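Local atomic coordinates of trigger factor (PDB entry 2NSA), a protein that probably acts as a ribosome-bound chaperone that keeps newly made proteins in an open conformation and as a peptidyl-prolyl cis-trans isomerase. Residues Glu68-Ser73 against Glu78-Glu83. Residues are numbered along the deposited sequence; the frame is centred on the assembly and turned at random.
With SO4 (sulfate ion), chain B.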
loop_
_atom_site.group_PDB
_atom_site.type_symbol
_atom_site.label_atom_id
_atom_site.label_comp_id
_atom_site.label_asym_id
_atom_site.label_seq_id
_atom_site.Cartn_x
_atom_site.Cartn_y
_atom_site.Cartn_z
ATOM N N GLU A 68 -5.680 -15.257 -17.705
ATOM C CA GLU A 68 -6.073 -16.661 -17.688
ATOM C C GLU A 68 -5.348 -17.505 -16.645
ATOM O O GLU A 68 -5.960 -18.348 -15.993
ATOM C CB GLU A 68 -5.919 -17.283 -19.078
ATOM C CG GLU A 68 -6.693 -18.574 -19.222
ATOM C CD GLU A 68 -6.775 -19.049 -20.653
ATOM O OE1 GLU A 68 -7.502 -18.419 -21.451
ATOM O OE2 GLU A 68 -6.107 -20.049 -20.974
ATOM N N GLN A 69 -4.048 -17.286 -16.480
ATOM C CA GLN A 69 -3.289 -18.038 -15.487
ATOM C C GLN A 69 -3.878 -17.809 -14.099
ATOM O O GLN A 69 -4.012 -18.740 -13.304
ATOM C CB GLN A 69 -1.822 -17.605 -15.506
ATOM C CG GLN A 69 -1.056 -18.075 -16.734
ATOM C CD GLN A 69 0.278 -17.370 -16.893
ATOM O OE1 GLN A 69 0.328 -16.170 -17.170
ATOM N NE2 GLN A 69 1.367 -18.111 -16.715
ATOM N N ILE A 70 -4.247 -16.561 -13.822
ATOM C CA ILE A 70 -4.816 -16.198 -12.536
ATOM C C ILE A 70 -6.251 -16.687 -12.345
ATOM O O ILE A 70 -6.563 -17.331 -11.344
ATOM C CB ILE A 70 -4.785 -14.665 -12.334
ATOM C CG1 ILE A 70 -3.337 -14.169 -12.358
ATOM C CG2 ILE A 70 -5.448 -14.296 -11.006
ATOM C CD1 ILE A 70 -3.199 -12.662 -12.279
ATOM N N VAL A 71 -7.130 -16.388 -13.294
ATOM C CA VAL A 71 -8.518 -16.807 -13.140
ATOM C C VAL A 71 -8.651 -18.326 -13.114
ATOM O O VAL A 71 -9.532 -18.864 -12.442
ATOM C CB VAL A 71 -9.419 -16.220 -14.251
ATOM C CG1 VAL A 71 -9.193 -16.955 -15.574
ATOM C CG2 VAL A 71 -10.874 -16.301 -13.814
ATOM N N SER A 72 -7.766 -19.011 -13.830
ATOM C CA SER A 72 -7.786 -20.473 -13.877
ATOM C C SER A 72 -7.576 -21.112 -12.505
ATOM O O SER A 72 -8.045 -22.225 -12.256
ATOM C CB SER A 72 -6.712 -20.991 -14.838
ATOM O OG SER A 72 -7.025 -20.649 -16.175
ATOM N N SER A 73 -6.875 -20.411 -11.617
ATOM C CA SER A 73 -6.609 -20.936 -10.283
ATOM C C SER A 73 -7.854 -20.875 -9.405
ATOM O O SER A 73 -7.902 -21.484 -8.334
ATOM C CB SER A 73 -5.463 -20.166 -9.615
ATOM O OG SER A 73 -5.852 -18.857 -9.241
ATOM N N GLU A 78 -16.511 -15.861 -11.842
ATOM C CA GLU A 78 -17.403 -15.177 -10.912
ATOM C C GLU A 78 -16.748 -15.096 -9.540
ATOM O O GLU A 78 -16.784 -14.049 -8.882
ATOM C CB GLU A 78 -18.739 -15.922 -10.812
ATOM C CG GLU A 78 -19.807 -15.185 -10.021
ATOM C CD GLU A 78 -21.109 -15.959 -9.947
ATOM O OE1 GLU A 78 -21.701 -16.236 -11.014
ATOM O OE2 GLU A 78 -21.543 -16.291 -8.824
ATOM N N LYS A 79 -16.144 -16.198 -9.112
ATOM C CA LYS A 79 -15.477 -16.241 -7.812
ATOM C C LYS A 79 -14.304 -15.271 -7.794
ATOM O O LYS A 79 -14.092 -14.555 -6.812
ATOM C CB LYS A 79 -14.970 -17.653 -7.521
ATOM C CG LYS A 79 -16.040 -18.735 -7.484
ATOM C CD LYS A 79 -16.856 -18.739 -6.194
ATOM C CE LYS A 79 -18.003 -17.743 -6.225
ATOM N NZ LYS A 79 -18.897 -17.916 -5.045
ATOM N N PHE A 80 -13.542 -15.257 -8.886
ATOM C CA PHE A 80 -12.387 -14.373 -8.996
ATOM C C PHE A 80 -12.822 -12.911 -8.925
ATOM O O PHE A 80 -12.190 -12.100 -8.244
ATOM C CB PHE A 80 -11.633 -14.621 -10.302
ATOM C CG PHE A 80 -10.486 -13.673 -10.519
ATOM C CD1 PHE A 80 -9.442 -13.604 -9.598
ATOM C CD2 PHE A 80 -10.459 -12.832 -11.623
ATOM C CE1 PHE A 80 -8.384 -12.703 -9.778
ATOM C CE2 PHE A 80 -9.406 -11.929 -11.812
ATOM C CZ PHE A 80 -8.369 -11.868 -10.886
ATOM N N ARG A 81 -13.901 -12.571 -9.626
ATOM C CA ARG A 81 -14.390 -11.195 -9.596
ATOM C C ARG A 81 -14.805 -10.815 -8.177
ATOM O O ARG A 81 -14.523 -9.704 -7.720
ATOM C CB ARG A 81 -15.569 -11.014 -10.555
ATOM C CG ARG A 81 -15.167 -10.905 -12.020
ATOM C CD ARG A 81 -16.393 -10.731 -12.922
ATOM N NE ARG A 81 -16.038 -10.731 -14.337
ATOM C CZ ARG A 81 -15.600 -9.670 -15.012
ATOM N NH1 ARG A 81 -15.463 -8.496 -14.407
ATOM N NH2 ARG A 81 -15.285 -9.788 -16.296
ATOM N N GLU A 82 -15.457 -11.741 -7.477
ATOM C CA GLU A 82 -15.891 -11.481 -6.102
ATOM C C GLU A 82 -14.686 -11.190 -5.209
ATOM O O GLU A 82 -14.723 -10.273 -4.379
ATOM C CB GLU A 82 -16.675 -12.681 -5.544
ATOM C CG GLU A 82 -18.133 -12.772 -6.014
ATOM C CD GLU A 82 -18.752 -14.157 -5.817
ATOM O OE1 GLU A 82 -18.472 -14.811 -4.787
ATOM O OE2 GLU A 82 -19.534 -14.591 -6.691
ATOM N N GLU A 83 -13.624 -11.972 -5.369
ATOM C CA GLU A 83 -12.423 -11.771 -4.565
ATOM C C GLU A 83 -11.747 -10.454 -4.906
ATOM O O GLU A 83 -11.335 -9.701 -4.018
ATOM C CB GLU A 83 -11.420 -12.905 -4.773
ATOM C CG GLU A 83 -10.101 -12.642 -4.061
ATOM C CD GLU A 83 -9.273 -13.888 -3.863
ATOM O OE1 GLU A 83 -9.838 -14.917 -3.432
ATOM O OE2 GLU A 83 -8.054 -13.832 -4.125
HETATM S S SO4 B . -4.320 -13.373 -20.961
HETATM O O1 SO4 B . -4.078 -12.299 -19.978
HETATM O O2 SO4 B . -4.968 -14.514 -20.292
HETATM O O3 SO4 B . -3.038 -13.810 -21.551
HETATM O O4 SO4 B . -5.194 -12.862 -22.036
#
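Phe80 reaches from the first turn of helix 77-105 to the short helix 67-72, where Ile70 and Val71 pack against its side chain. Ile70 touches the far end of the ring, CG2 lying 3.6 Å from Phe80 CE1, while Val71 CG2 lies against the stem of the side chain, 4.0 Å from Phe80 CB. With CG anti to the backbone N (chi1 176°), the ring is carried out from its own helix, and the two branched aliphatic residues offer methyl groups along its length. Leu61 of helix 47-64 packs against both Ile70 and Phe80, and Tyr74 meets the Phe80 ring edge-to-face. The arrangement is a tight connection between two successive helices, 67-72 and 77-105, within the all-helical C-terminal domain of trigger factor, the part that probably carries chaperone activity of its own.

Between the two segments the contact is apolar; the serine bonds stay within 68-73. Serines suit the end of the short helix because their hydroxyls can fold back on the backbone: Ser72 OG lies 2.5 Å from Glu68 O, above the carbonyl plane, and Ser73 OG lies 2.7 Å from Ile70 O, in the carbonyl plane. Ser72 N reaches Glu68 O from the opposite face. At the other end, Glu68 N donates to sulfate O2 at 2.8 Å.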